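Local coordinates for cobalamin biosynthesis protein CobN (Mycobacterium tuberculosis, PDB 7C6O) that is the large, catalytic subunit of cobaltochelatase, the ATP-dependent enzyme that inserts cobalt into the corrin ring during cobalamin biosynthesis, at residues S880-T888 / D1073-M1081; T1002-L1010 / L1022-G1030. One frame throughout, in Å; residues are numbered along the deposited sequence. Where two conformers were deposited one is given.

Contact 1 of 2, residues S880-T888 / D1073-M1081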
ATOM      1  N   SER A 880     -15.306 -19.325 -16.323  1.00 19.31           N
ATOM      2  CA  SER A 880     -14.952 -18.522 -15.164  1.00 20.03           C
ATOM      3  C   SER A 880     -13.470 -18.186 -15.212  1.00 17.40           C
ATOM      4  O   SER A 880     -12.646 -19.014 -15.613  1.00 15.68           O
ATOM      5  CB  SER A 880     -15.283 -19.250 -13.855  1.00 22.19           C
ATOM      6  OG  SER A 880     -14.887 -18.476 -12.737  1.00 23.79           O
ATOM      7  N   VAL A 881     -13.144 -16.966 -14.800  1.00 15.97           N
ATOM      8  CA  VAL A 881     -11.768 -16.502 -14.672  1.00 16.27           C
ATOM      9  C   VAL A 881     -11.477 -16.300 -13.193  1.00 14.68           C
ATOM     10  O   VAL A 881     -12.263 -15.665 -12.482  1.00 17.33           O
ATOM     11  CB  VAL A 881     -11.536 -15.197 -15.455  1.00 17.38           C
ATOM     12  CG1 VAL A 881     -10.149 -14.642 -15.169  1.00 14.39           C
ATOM     13  CG2 VAL A 881     -11.737 -15.427 -16.950  1.00 17.22           C
ATOM     14  N   GLY A 882     -10.360 -16.854 -12.728  1.00 14.05           N
ATOM     15  CA  GLY A 882      -9.857 -16.568 -11.396  1.00 13.21           C
ATOM     16  C   GLY A 882      -8.746 -15.541 -11.494  1.00 14.43           C
ATOM     17  O   GLY A 882      -7.810 -15.699 -12.281  1.00 15.08           O
ATOM     18  N   LEU A 883      -8.866 -14.478 -10.700  1.00 12.89           N
ATOM     19  CA  LEU A 883      -7.923 -13.368 -10.759  1.00 14.02           C
ATOM     20  C   LEU A 883      -7.445 -13.014  -9.360  1.00 16.92           C
ATOM     21  O   LEU A 883      -8.258 -12.850  -8.444  1.00 17.65           O
ATOM     22  CB  LEU A 883      -8.557 -12.140 -11.421  1.00 14.52           C
ATOM     23  CG  LEU A 883      -7.648 -10.919 -11.594  1.00 11.10           C
ATOM     24  CD1 LEU A 883      -6.569 -11.197 -12.638  1.00 12.32           C
ATOM     25  CD2 LEU A 883      -8.459  -9.680 -11.967  1.00 12.48           C
ATOM     26  N   SER A 884      -6.129 -12.889  -9.201  1.00 13.88           N
ATOM     27  CA  SER A 884      -5.541 -12.419  -7.955  1.00 11.37           C
ATOM     28  C   SER A 884      -5.310 -10.917  -8.048  1.00 12.82           C
ATOM     29  O   SER A 884      -4.750 -10.428  -9.034  1.00 12.48           O
ATOM     30  CB  SER A 884      -4.230 -13.150  -7.664  1.00 12.34           C
ATOM     31  OG  SER A 884      -4.462 -14.527  -7.425  1.00 15.45           O
ATOM     32  N   VAL A 885      -5.744 -10.186  -7.021  1.00 13.10           N
ATOM     33  CA  VAL A 885      -5.795  -8.727  -7.057  1.00 14.53           C
ATOM     34  C   VAL A 885      -5.100  -8.185  -5.817  1.00 14.39           C
ATOM     35  O   VAL A 885      -5.484  -8.524  -4.690  1.00 13.62           O
ATOM     36  CB  VAL A 885      -7.243  -8.213  -7.135  1.00 19.35           C
ATOM     37  CG1 VAL A 885      -7.279  -6.705  -7.019  1.00 22.61           C
ATOM     38  CG2 VAL A 885      -7.900  -8.671  -8.434  1.00 16.95           C
ATOM     39  N   TRP A 886      -4.102  -7.325  -6.020  1.00 12.97           N
ATOM     40  CA  TRP A 886      -3.297  -6.772  -4.940  1.00 14.15           C
ATOM     41  C   TRP A 886      -3.528  -5.273  -4.798  1.00 15.48           C
ATOM     42  O   TRP A 886      -3.798  -4.570  -5.777  1.00 12.66           O
ATOM     43  CB  TRP A 886      -1.806  -7.020  -5.177  1.00 13.91           C
ATOM     44  CG  TRP A 886      -1.403  -8.458  -5.174  1.00 12.61           C
ATOM     45  CD1 TRP A 886      -2.067  -9.498  -4.592  1.00 12.73           C
ATOM     46  CD2 TRP A 886      -0.238  -9.018  -5.790  1.00 11.10           C
ATOM     47  NE1 TRP A 886      -1.384 -10.673  -4.805  1.00 14.60           N
ATOM     48  CE2 TRP A 886      -0.257 -10.404  -5.538  1.00 12.81           C
ATOM     49  CE3 TRP A 886       0.819  -8.482  -6.533  1.00 14.64           C
ATOM     50  CZ2 TRP A 886       0.741 -11.261  -6.001  1.00 12.43           C
ATOM     51  CZ3 TRP A 886       1.809  -9.334  -6.991  1.00 15.77           C
ATOM     52  CH2 TRP A 886       1.764 -10.708  -6.721  1.00 13.04           C
ATOM     53  N   GLY A 887      -3.381  -4.784  -3.566  1.00 13.12           N
ATOM     54  CA  GLY A 887      -3.532  -3.358  -3.329  1.00 13.07           C
ATOM     55  C   GLY A 887      -2.434  -2.537  -3.978  1.00 15.86           C
ATOM     56  O   GLY A 887      -2.690  -1.455  -4.516  1.00 11.86           O
ATOM     57  N   THR A 888      -1.195  -3.039  -3.941  1.00 11.90           N
ATOM     58  CA  THR A 888      -0.094  -2.307  -4.554  1.00 13.18           C
ATOM     59  C   THR A 888      -0.305  -2.153  -6.056  1.00 12.99           C
ATOM     60  O   THR A 888       0.074  -1.128  -6.633  1.00 12.40           O
ATOM     61  CB  THR A 888       1.241  -2.997  -4.239  1.00 13.39           C
ATOM     62  OG1 THR A 888       2.326  -2.113  -4.544  1.00 14.75           O
ATOM     63  CG2 THR A 888       1.409  -4.292  -5.031  1.00 16.89           C
ATOM     64  N   ASP A1073       5.448 -13.430  -4.203  1.00 15.82           N
ATOM     65  CA  ASP A1073       4.001 -13.241  -4.184  1.00 15.85           C
ATOM     66  C   ASP A1073       3.329 -13.809  -5.428  1.00 12.29           C
ATOM     67  O   ASP A1073       2.173 -14.241  -5.360  1.00 12.90           O
ATOM     68  CB  ASP A1073       3.675 -11.759  -4.022  1.00 19.29           C
ATOM     69  CG  ASP A1073       3.987 -11.251  -2.630  1.00 28.54           C
ATOM     70  OD1 ASP A1073       3.611 -11.931  -1.650  1.00 31.21           O
ATOM     71  OD2 ASP A1073       4.619 -10.181  -2.516  1.00 32.25           O
ATOM     72  N   TYR A1074       4.028 -13.832  -6.565  1.00 11.47           N
ATOM     73  CA  TYR A1074       3.399 -14.326  -7.784  1.00 10.76           C
ATOM     74  C   TYR A1074       3.116 -15.821  -7.687  1.00 11.51           C
ATOM     75  O   TYR A1074       1.984 -16.259  -7.916  1.00 13.31           O
ATOM     76  CB  TYR A1074       4.261 -13.992  -9.005  1.00  8.43           C
ATOM     77  CG  TYR A1074       4.270 -12.509  -9.296  1.00 11.23           C
ATOM     78  CD1 TYR A1074       3.239 -11.917 -10.016  1.00  9.80           C
ATOM     79  CD2 TYR A1074       5.289 -11.695  -8.822  1.00 13.59           C
ATOM     80  CE1 TYR A1074       3.232 -10.558 -10.267  1.00 14.78           C
ATOM     81  CE2 TYR A1074       5.292 -10.333  -9.071  1.00 15.72           C
ATOM     82  CZ  TYR A1074       4.261  -9.771  -9.791  1.00 17.19           C
ATOM     83  OH  TYR A1074       4.261  -8.418 -10.039  1.00 20.18           O
ATOM     84  N   PHE A1075       4.117 -16.626  -7.319  1.00 13.62           N
ATOM     85  CA  PHE A1075       3.847 -18.059  -7.239  1.00 12.43           C
ATOM     86  C   PHE A1075       2.888 -18.376  -6.097  1.00 11.68           C
ATOM     87  O   PHE A1075       2.109 -19.329  -6.198  1.00 15.69           O
ATOM     88  CB  PHE A1075       5.157 -18.862  -7.137  1.00 12.16           C
ATOM     89  CG  PHE A1075       5.672 -19.077  -5.729  1.00 13.01           C
ATOM     90  CD1 PHE A1075       5.170 -20.100  -4.930  1.00 13.92           C
ATOM     91  CD2 PHE A1075       6.702 -18.296  -5.232  1.00 15.54           C
ATOM     92  CE1 PHE A1075       5.656 -20.306  -3.645  1.00 14.14           C
ATOM     93  CE2 PHE A1075       7.198 -18.498  -3.951  1.00 18.31           C
ATOM     94  CZ  PHE A1075       6.671 -19.505  -3.154  1.00 13.94           C
ATOM     95  N   GLN A1076       2.902 -17.580  -5.026  1.00 10.29           N
ATOM     96  CA  GLN A1076       1.986 -17.828  -3.915  1.00 11.98           C
ATOM     97  C   GLN A1076       0.535 -17.655  -4.344  1.00 13.60           C
ATOM     98  O   GLN A1076      -0.306 -18.530  -4.105  1.00 17.02           O
ATOM     99  CB  GLN A1076       2.299 -16.892  -2.751  1.00 13.71           C
ATOM    100  CG  GLN A1076       3.531 -17.253  -1.958  1.00 18.78           C
ATOM    101  CD  GLN A1076       3.507 -16.624  -0.581  1.00 21.77           C
ATOM    102  OE1 GLN A1076       2.854 -17.132   0.330  1.00 20.73           O
ATOM    103  NE2 GLN A1076       4.209 -15.508  -0.426  1.00 23.34           N
ATOM    104  N   TYR A1077       0.222 -16.523  -4.975  1.00 12.74           N
ATOM    105  CA  TYR A1077      -1.156 -16.228  -5.361  1.00 12.67           C
ATOM    106  C   TYR A1077      -1.526 -16.907  -6.675  1.00 12.53           C
ATOM    107  O   TYR A1077      -2.514 -17.646  -6.750  1.00 11.42           O
ATOM    108  CB  TYR A1077      -1.355 -14.714  -5.467  1.00 13.15           C
ATOM    109  CG  TYR A1077      -1.486 -14.027  -4.130  1.00 15.12           C
ATOM    110  CD1 TYR A1077      -0.360 -13.662  -3.401  1.00 15.48           C
ATOM    111  CD2 TYR A1077      -2.737 -13.745  -3.594  1.00 17.94           C
ATOM    112  CE1 TYR A1077      -0.476 -13.034  -2.175  1.00 17.92           C
ATOM    113  CE2 TYR A1077      -2.861 -13.119  -2.370  1.00 16.98           C
ATOM    114  CZ  TYR A1077      -1.729 -12.765  -1.667  1.00 19.91           C
ATOM    115  OH  TYR A1077      -1.849 -12.140  -0.452  1.00 25.22           O
ATOM    116  N   HIS A1078      -0.744 -16.654  -7.724  1.00 13.96           N
ATOM    117  CA  HIS A1078      -1.057 -17.200  -9.041  1.00 13.89           C
ATOM    118  C   HIS A1078      -0.854 -18.709  -9.065  1.00 15.02           C
ATOM    119  O   HIS A1078      -1.767 -19.469  -9.409  1.00 13.86           O
ATOM    120  CB  HIS A1078      -0.188 -16.517 -10.098  1.00 13.03           C
ATOM    121  CG  HIS A1078      -0.625 -16.767 -11.506  1.00 13.30           C
ATOM    122  ND1 HIS A1078       0.254 -16.750 -12.568  1.00 13.88           N
ATOM    123  CD2 HIS A1078      -1.850 -17.007 -12.034  1.00 14.96           C
ATOM    124  CE1 HIS A1078      -0.408 -16.983 -13.687  1.00 14.67           C
ATOM    125  NE2 HIS A1078      -1.686 -17.140 -13.391  1.00 14.61           N
ATOM    126  N   GLY A1079       0.345 -19.164  -8.699  1.00 11.77           N
ATOM    127  CA  GLY A1079       0.590 -20.594  -8.641  1.00 14.09           C
ATOM    128  C   GLY A1079      -0.281 -21.290  -7.613  1.00 15.00           C
ATOM    129  O   GLY A1079      -0.730 -22.416  -7.828  1.00 13.87           O
ATOM    130  N   GLY A1080      -0.536 -20.624  -6.485  1.00 13.96           N
ATOM    131  CA  GLY A1080      -1.413 -21.203  -5.479  1.00 14.76           C
ATOM    132  C   GLY A1080      -2.821 -21.434  -5.992  1.00 15.35           C
ATOM    133  O   GLY A1080      -3.438 -22.462  -5.696  1.00 15.34           O
ATOM    134  N   MET A1081      -3.349 -20.484  -6.767  1.00 12.65           N
ATOM    135  CA  MET A1081      -4.662 -20.687  -7.370  1.00 16.76           C
ATOM    136  C   MET A1081      -4.644 -21.865  -8.338  1.00 16.90           C
ATOM    137  O   MET A1081      -5.551 -22.703  -8.320  1.00 14.82           O
ATOM    138  CB  MET A1081      -5.123 -19.414  -8.077  1.00 13.69           C
ATOM    139  CG  MET A1081      -6.458 -19.560  -8.794  1.00 15.13           C
ATOM    140  SD  MET A1081      -7.073 -18.010  -9.481  1.00 15.27           S
ATOM    141  CE  MET A1081      -7.620 -17.164  -7.997  1.00 16.49           C
TER
HETATM  142  O   HOH W   1      -4.607 -16.449  -5.574  1.00 15.00           O
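This is a buried strand-on-helix contact in which G882 and S884 of strand 880-885, with W886 just after it, pack against Y1074, Y1077 and M1081 of helix 1072-1089. The strand lies inside a mixed sheet, between strands 935-940 and 1056-1061. Segment 1073-1081 of the helix runs nearly antiparallel to strand 880-885 (161°), the axes of these segments 8.6 Å apart at closest approach.

W886 is the N-cap residue of helix 887-893. Its indole enters edge-on between two tyrosines, and both pairs are T-shaped. NE1 points at the face of Y1077, over the ring centre, and lies 3.4 Å from Y1077 CG. The planes are 75° apart. At the far end of the indole, CZ3 comes 3.7 Å from CZ of Y1074, and CH2 stands over the centre of that ring. W886 CZ2 also lies 3.4 Å from the backbone O of D1073. K1059 makes a cation-pi contact with the indole.

Toward the N-terminal part of the strand, S884 OG and Y1077 O are joined by one water, at 2.7 Å from each. The water donates to Y1077 O. M1081 leaves the helix with CG anti to its backbone N (chi1 177°), which carries SD to 3.6 Å from G882 C. G882 has no side chain, and the sulfur lies on its backbone.

Y1074 OH is hydrogen-bonded to H1066 NE2. Apart from NE1 over the Y1077 face and D1073 O at the indole edge, the direct contact is largely apolar, and one water supplies the polar bridge.

Contact 2 of 2, residues T1002-L1010 / L1022-G1030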
ATOM      1  N   THR A1002      -5.422 -10.886   9.518  1.00 17.00           N
ATOM      2  CA  THR A1002      -4.188 -11.545   9.107  0.60 17.96           C
ATOM      3  C   THR A1002      -3.881 -11.195   7.656  1.00 15.68           C
ATOM      4  O   THR A1002      -4.686 -10.570   6.957  1.00 15.16           O
ATOM      5  CB  THR A1002      -4.271 -13.072   9.251  0.60 20.07           C
ATOM      6  OG1 THR A1002      -4.976 -13.620   8.129  0.60 19.24           O
ATOM      7  CG2 THR A1002      -4.998 -13.460  10.515  0.60 23.00           C
ATOM      8  N   TYR A1003      -2.721 -11.672   7.194  1.00 14.61           N
ATOM      9  CA  TYR A1003      -2.202 -11.382   5.867  1.00 17.14           C
ATOM     10  C   TYR A1003      -1.509 -12.613   5.303  1.00 19.96           C
ATOM     11  O   TYR A1003      -1.202 -13.566   6.021  1.00 20.35           O
ATOM     12  CB  TYR A1003      -1.231 -10.193   5.915  1.00 17.32           C
ATOM     13  CG  TYR A1003      -1.887  -8.981   6.512  1.00 17.68           C
ATOM     14  CD1 TYR A1003      -2.623  -8.120   5.717  1.00 15.17           C
ATOM     15  CD2 TYR A1003      -1.825  -8.730   7.880  1.00 16.90           C
ATOM     16  CE1 TYR A1003      -3.257  -7.031   6.252  1.00 17.00           C
ATOM     17  CE2 TYR A1003      -2.464  -7.634   8.430  1.00 15.33           C
ATOM     18  CZ  TYR A1003      -3.179  -6.789   7.606  1.00 16.84           C
ATOM     19  OH  TYR A1003      -3.820  -5.694   8.128  1.00 16.92           O
ATOM     20  N   GLY A1004      -1.268 -12.584   3.996  1.00 18.97           N
ATOM     21  CA  GLY A1004      -0.467 -13.590   3.330  1.00 20.57           C
ATOM     22  C   GLY A1004      -1.292 -14.711   2.717  1.00 19.43           C
ATOM     23  O   GLY A1004      -2.501 -14.839   2.928  1.00 15.37           O
ATOM     24  N   ALA A1005      -0.598 -15.545   1.937  1.00 17.18           N
ATOM     25  CA  ALA A1005      -1.199 -16.698   1.282  1.00 15.41           C
ATOM     26  C   ALA A1005      -0.653 -18.027   1.784  1.00 14.78           C
ATOM     27  O   ALA A1005      -1.200 -19.076   1.425  1.00 16.00           O
ATOM     28  CB  ALA A1005      -1.008 -16.609  -0.239  1.00 18.81           C
ATOM     29  N   GLY A1006       0.413 -18.013   2.587  1.00 15.99           N
ATOM     30  CA  GLY A1006       0.873 -19.184   3.300  1.00 16.71           C
ATOM     31  C   GLY A1006       1.837 -20.078   2.551  1.00 15.42           C
ATOM     32  O   GLY A1006       2.553 -20.859   3.188  1.00 15.03           O
ATOM     33  N   LEU A1007       1.892 -19.986   1.221  1.00 15.87           N
ATOM     34  CA  LEU A1007       2.663 -20.963   0.458  1.00 17.07           C
ATOM     35  C   LEU A1007       4.161 -20.688   0.486  1.00 17.22           C
ATOM     36  O   LEU A1007       4.955 -21.621   0.323  1.00 16.38           O
ATOM     37  CB  LEU A1007       2.152 -21.022  -0.981  1.00 15.94           C
ATOM     38  CG  LEU A1007       0.787 -21.705  -1.099  1.00 17.02           C
ATOM     39  CD1 LEU A1007       0.339 -21.765  -2.541  1.00 16.87           C
ATOM     40  CD2 LEU A1007       0.829 -23.103  -0.499  1.00 18.46           C
ATOM     41  N   LEU A1008       4.577 -19.433   0.681  1.00 16.62           N
ATOM     42  CA  LEU A1008       5.998 -19.178   0.895  1.00 18.14           C
ATOM     43  C   LEU A1008       6.482 -19.865   2.164  1.00 17.56           C
ATOM     44  O   LEU A1008       7.545 -20.500   2.173  1.00 14.10           O
ATOM     45  CB  LEU A1008       6.275 -17.677   0.964  1.00 21.99           C
ATOM     46  CG  LEU A1008       7.727 -17.280   1.242  1.00 27.35           C
ATOM     47  CD1 LEU A1008       8.654 -17.829   0.167  1.00 29.08           C
ATOM     48  CD2 LEU A1008       7.864 -15.768   1.347  1.00 30.73           C
ATOM     49  N   GLN A1009       5.706 -19.756   3.247  1.00 16.42           N
ATOM     50  CA  GLN A1009       6.053 -20.456   4.479  1.00 17.28           C
ATOM     51  C   GLN A1009       6.101 -21.962   4.261  1.00 16.26           C
ATOM     52  O   GLN A1009       6.997 -22.644   4.773  1.00 16.42           O
ATOM     53  CB  GLN A1009       5.052 -20.108   5.585  1.00 16.90           C
ATOM     54  CG  GLN A1009       5.191 -18.698   6.148  1.00 19.57           C
ATOM     55  CD  GLN A1009       4.566 -17.631   5.260  1.00 23.69           C
ATOM     56  OE1 GLN A1009       3.947 -17.935   4.241  1.00 25.61           O
ATOM     57  NE2 GLN A1009       4.726 -16.372   5.652  1.00 25.92           N
ATOM     58  N   LEU A1010       5.150 -22.499   3.495  1.00 14.80           N
ATOM     59  CA  LEU A1010       5.116 -23.938   3.253  1.00 14.93           C
ATOM     60  C   LEU A1010       6.344 -24.395   2.473  1.00 16.32           C
ATOM     61  O   LEU A1010       7.008 -25.367   2.851  1.00 16.23           O
ATOM     62  CB  LEU A1010       3.833 -24.314   2.509  1.00 14.87           C
ATOM     63  CG  LEU A1010       3.610 -25.814   2.310  1.00 16.58           C
ATOM     64  CD1 LEU A1010       3.417 -26.511   3.657  1.00 18.82           C
ATOM     65  CD2 LEU A1010       2.426 -26.069   1.390  1.00 16.02           C
ATOM     66  N   LEU A1022      -0.662 -28.445  -0.751  1.00 16.22           N
ATOM     67  CA  LEU A1022      -0.649 -27.087  -1.286  1.00 15.01           C
ATOM     68  C   LEU A1022      -2.018 -26.435  -1.146  1.00 15.97           C
ATOM     69  O   LEU A1022      -2.134 -25.294  -0.680  1.00 15.41           O
ATOM     70  CB  LEU A1022      -0.208 -27.103  -2.752  1.00 15.53           C
ATOM     71  CG  LEU A1022       1.186 -27.656  -3.057  1.00 17.17           C
ATOM     72  CD1 LEU A1022       1.445 -27.675  -4.564  1.00 15.44           C
ATOM     73  CD2 LEU A1022       2.259 -26.854  -2.333  1.00 13.63           C
ATOM     74  N   ALA A1023      -3.073 -27.155  -1.535  1.00 16.99           N
ATOM     75  CA  ALA A1023      -4.419 -26.596  -1.468  1.00 16.57           C
ATOM     76  C   ALA A1023      -4.856 -26.362  -0.028  1.00 18.30           C
ATOM     77  O   ALA A1023      -5.543 -25.375   0.263  1.00 17.36           O
ATOM     78  CB  ALA A1023      -5.407 -27.521  -2.181  1.00 17.73           C
ATOM     79  N   GLN A1024      -4.476 -27.259   0.888  1.00 18.12           N
ATOM     80  CA  GLN A1024      -4.883 -27.101   2.282  1.00 19.55           C
ATOM     81  C   GLN A1024      -4.292 -25.835   2.890  1.00 18.41           C
ATOM     82  O   GLN A1024      -4.982 -25.101   3.609  1.00 17.65           O
ATOM     83  CB  GLN A1024      -4.476 -28.327   3.102  1.00 21.22           C
ATOM     84  CG  GLN A1024      -4.858 -28.218   4.572  1.00 21.51           C
ATOM     85  CD  GLN A1024      -4.516 -29.457   5.379  1.00 25.83           C
ATOM     86  OE1 GLN A1024      -3.988 -30.437   4.849  1.00 27.68           O
ATOM     87  NE2 GLN A1024      -4.818 -29.419   6.674  1.00 25.19           N
ATOM     88  N   VAL A1025      -3.016 -25.559   2.618  1.00 18.42           N
ATOM     89  CA  VAL A1025      -2.406 -24.337   3.135  1.00 16.68           C
ATOM     90  C   VAL A1025      -3.028 -23.114   2.472  1.00 15.42           C
ATOM     91  O   VAL A1025      -3.418 -22.154   3.147  1.00 16.50           O
ATOM     92  CB  VAL A1025      -0.879 -24.375   2.946  1.00 17.95           C
ATOM     93  CG1 VAL A1025      -0.272 -23.007   3.243  1.00 17.48           C
ATOM     94  CG2 VAL A1025      -0.264 -25.438   3.851  1.00 15.82           C
ATOM     95  N   TYR A1026      -3.134 -23.133   1.139  1.00 13.50           N
ATOM     96  CA  TYR A1026      -3.767 -22.026   0.424  1.00 13.22           C
ATOM     97  C   TYR A1026      -5.164 -21.746   0.964  1.00 15.30           C
ATOM     98  O   TYR A1026      -5.539 -20.587   1.175  1.00 16.34           O
ATOM     99  CB  TYR A1026      -3.817 -22.340  -1.072  1.00 14.45           C
ATOM    100  CG  TYR A1026      -4.440 -21.263  -1.934  1.00 15.24           C
ATOM    101  CD1 TYR A1026      -5.815 -21.223  -2.150  1.00 15.87           C
ATOM    102  CD2 TYR A1026      -3.653 -20.300  -2.551  1.00 13.31           C
ATOM    103  CE1 TYR A1026      -6.388 -20.245  -2.943  1.00 15.22           C
ATOM    104  CE2 TYR A1026      -4.216 -19.320  -3.350  1.00 13.38           C
ATOM    105  CZ  TYR A1026      -5.584 -19.298  -3.541  1.00 14.42           C
ATOM    106  OH  TYR A1026      -6.148 -18.325  -4.332  1.00 15.44           O
ATOM    107  N   THR A1027      -5.941 -22.802   1.215  1.00 18.55           N
ATOM    108  CA  THR A1027      -7.306 -22.631   1.701  1.00 19.45           C
ATOM    109  C   THR A1027      -7.336 -22.198   3.162  1.00 19.61           C
ATOM    110  O   THR A1027      -8.242 -21.464   3.570  1.00 19.57           O
ATOM    111  CB  THR A1027      -8.087 -23.931   1.504  1.00 21.15           C
ATOM    112  OG1 THR A1027      -7.980 -24.341   0.134  1.00 22.91           O
ATOM    113  CG2 THR A1027      -9.554 -23.742   1.849  1.00 21.51           C
ATOM    114  N   ALA A1028      -6.356 -22.628   3.959  1.00 19.63           N
ATOM    115  CA  ALA A1028      -6.311 -22.211   5.357  1.00 16.60           C
ATOM    116  C   ALA A1028      -6.011 -20.724   5.491  1.00 16.54           C
ATOM    117  O   ALA A1028      -6.429 -20.095   6.470  1.00 15.37           O
ATOM    118  CB  ALA A1028      -5.267 -23.026   6.119  1.00 14.91           C
ATOM    119  N   TRP A1029      -5.290 -20.150   4.531  1.00 17.45           N
ATOM    120  CA  TRP A1029      -4.926 -18.742   4.580  1.00 16.01           C
ATOM    121  C   TRP A1029      -5.853 -17.847   3.772  1.00 15.54           C
ATOM    122  O   TRP A1029      -5.899 -16.642   4.037  1.00 19.42           O
ATOM    123  CB  TRP A1029      -3.487 -18.547   4.079  1.00 17.35           C
ATOM    124  CG  TRP A1029      -2.431 -19.061   5.020  1.00 15.12           C
ATOM    125  CD1 TRP A1029      -2.288 -20.340   5.476  1.00 15.32           C
ATOM    126  CD2 TRP A1029      -1.362 -18.306   5.603  1.00 14.19           C
ATOM    127  NE1 TRP A1029      -1.201 -20.426   6.310  1.00 16.63           N
ATOM    128  CE2 TRP A1029      -0.613 -19.193   6.404  1.00 16.40           C
ATOM    129  CE3 TRP A1029      -0.962 -16.968   5.523  1.00 14.96           C
ATOM    130  CZ2 TRP A1029       0.508 -18.783   7.125  1.00 16.18           C
ATOM    131  CZ3 TRP A1029       0.155 -16.564   6.236  1.00 13.37           C
ATOM    132  CH2 TRP A1029       0.876 -17.469   7.028  1.00 14.48           C
ATOM    133  N   GLY A1030      -6.595 -18.395   2.811  1.00 15.04           N
ATOM    134  CA  GLY A1030      -7.400 -17.567   1.932  1.00 14.20           C
ATOM    135  C   GLY A1030      -8.832 -18.019   1.725  1.00 17.80           C
ATOM    136  O   GLY A1030      -9.530 -17.488   0.855  1.00 17.70           O
TER
HETATM  137  O   HOH W   2      -4.181 -15.028   5.734  1.00 26.92           O
HETATM  138  O   HOH W   3      -3.911 -18.516   0.459  1.00 16.02           O
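G1006 CA sits over the face of the W1029 indole where a glycine-containing loop turns into helix 1007-1013. This is a buried contact between that loop, with the start of helix 1007-1013, and the following helix 1019-1030, which folds back on both.

The aromatic part is a CH-pi contact. G1006 CA sits 3.5 Å from the centroid of the six-membered ring of W1029, 18° off the ring normal. G1006 has positive phi and is the N-cap residue of helix 1007-1013. With no side chain, it lets the ring come this close. The indole has CG anti to its carbonyl carbon (chi1 -71°), beside the backbone N, and reaches along the loop. Its CZ3 edge meets Y1003 O at 3.3 Å. Its NE1 is hydrogen-bonded to I520 O, which ties the ring to helix 517-522.

The apolar part involves leucines and a valine. V1025 packs against two leucines of the facing helix, one with each methyl. Its CG1 is 3.9 Å from L1007 CD2, and its CG2 is 3.7 Å from L1010 CD2. L1010 CD2 also meets L1022 CD2 at 3.8 Å, with the two side chains crossing at about a right angle. Y521 packs on V1025 and L1010.

The polar part runs through water. One water lies within bonding range of G1004 O and W1029 O, but its protons cannot be assigned among all its acceptors. A second water bridges the segments: it donates to both A1005 O, at 2.9 Å, and Y1026 O, at 2.7 Å, pinning the loop to the helix.

Overall arrangement
Contacts 1 and 2 are direct neighbours, with centres about 12 Å apart, on the same side of the chain's centre. Both segments of contact 2 lie in the sequence between the two segments of contact 1. Helix 1072-1089 joins them. Q1076 OE1 lies 2.9 Å from L1008 N, a probable hydrogen bond at the start of helix 1007-1013. G1080 CA also packs on L1007 CD1, at 3.5 Å. R939 is shared too: it touches S884 and Y1077 of contact 1 and makes a cation-pi contact with Y1026 of contact 2. The sodium ion is bound by D125 and S127, which belong to neither contact.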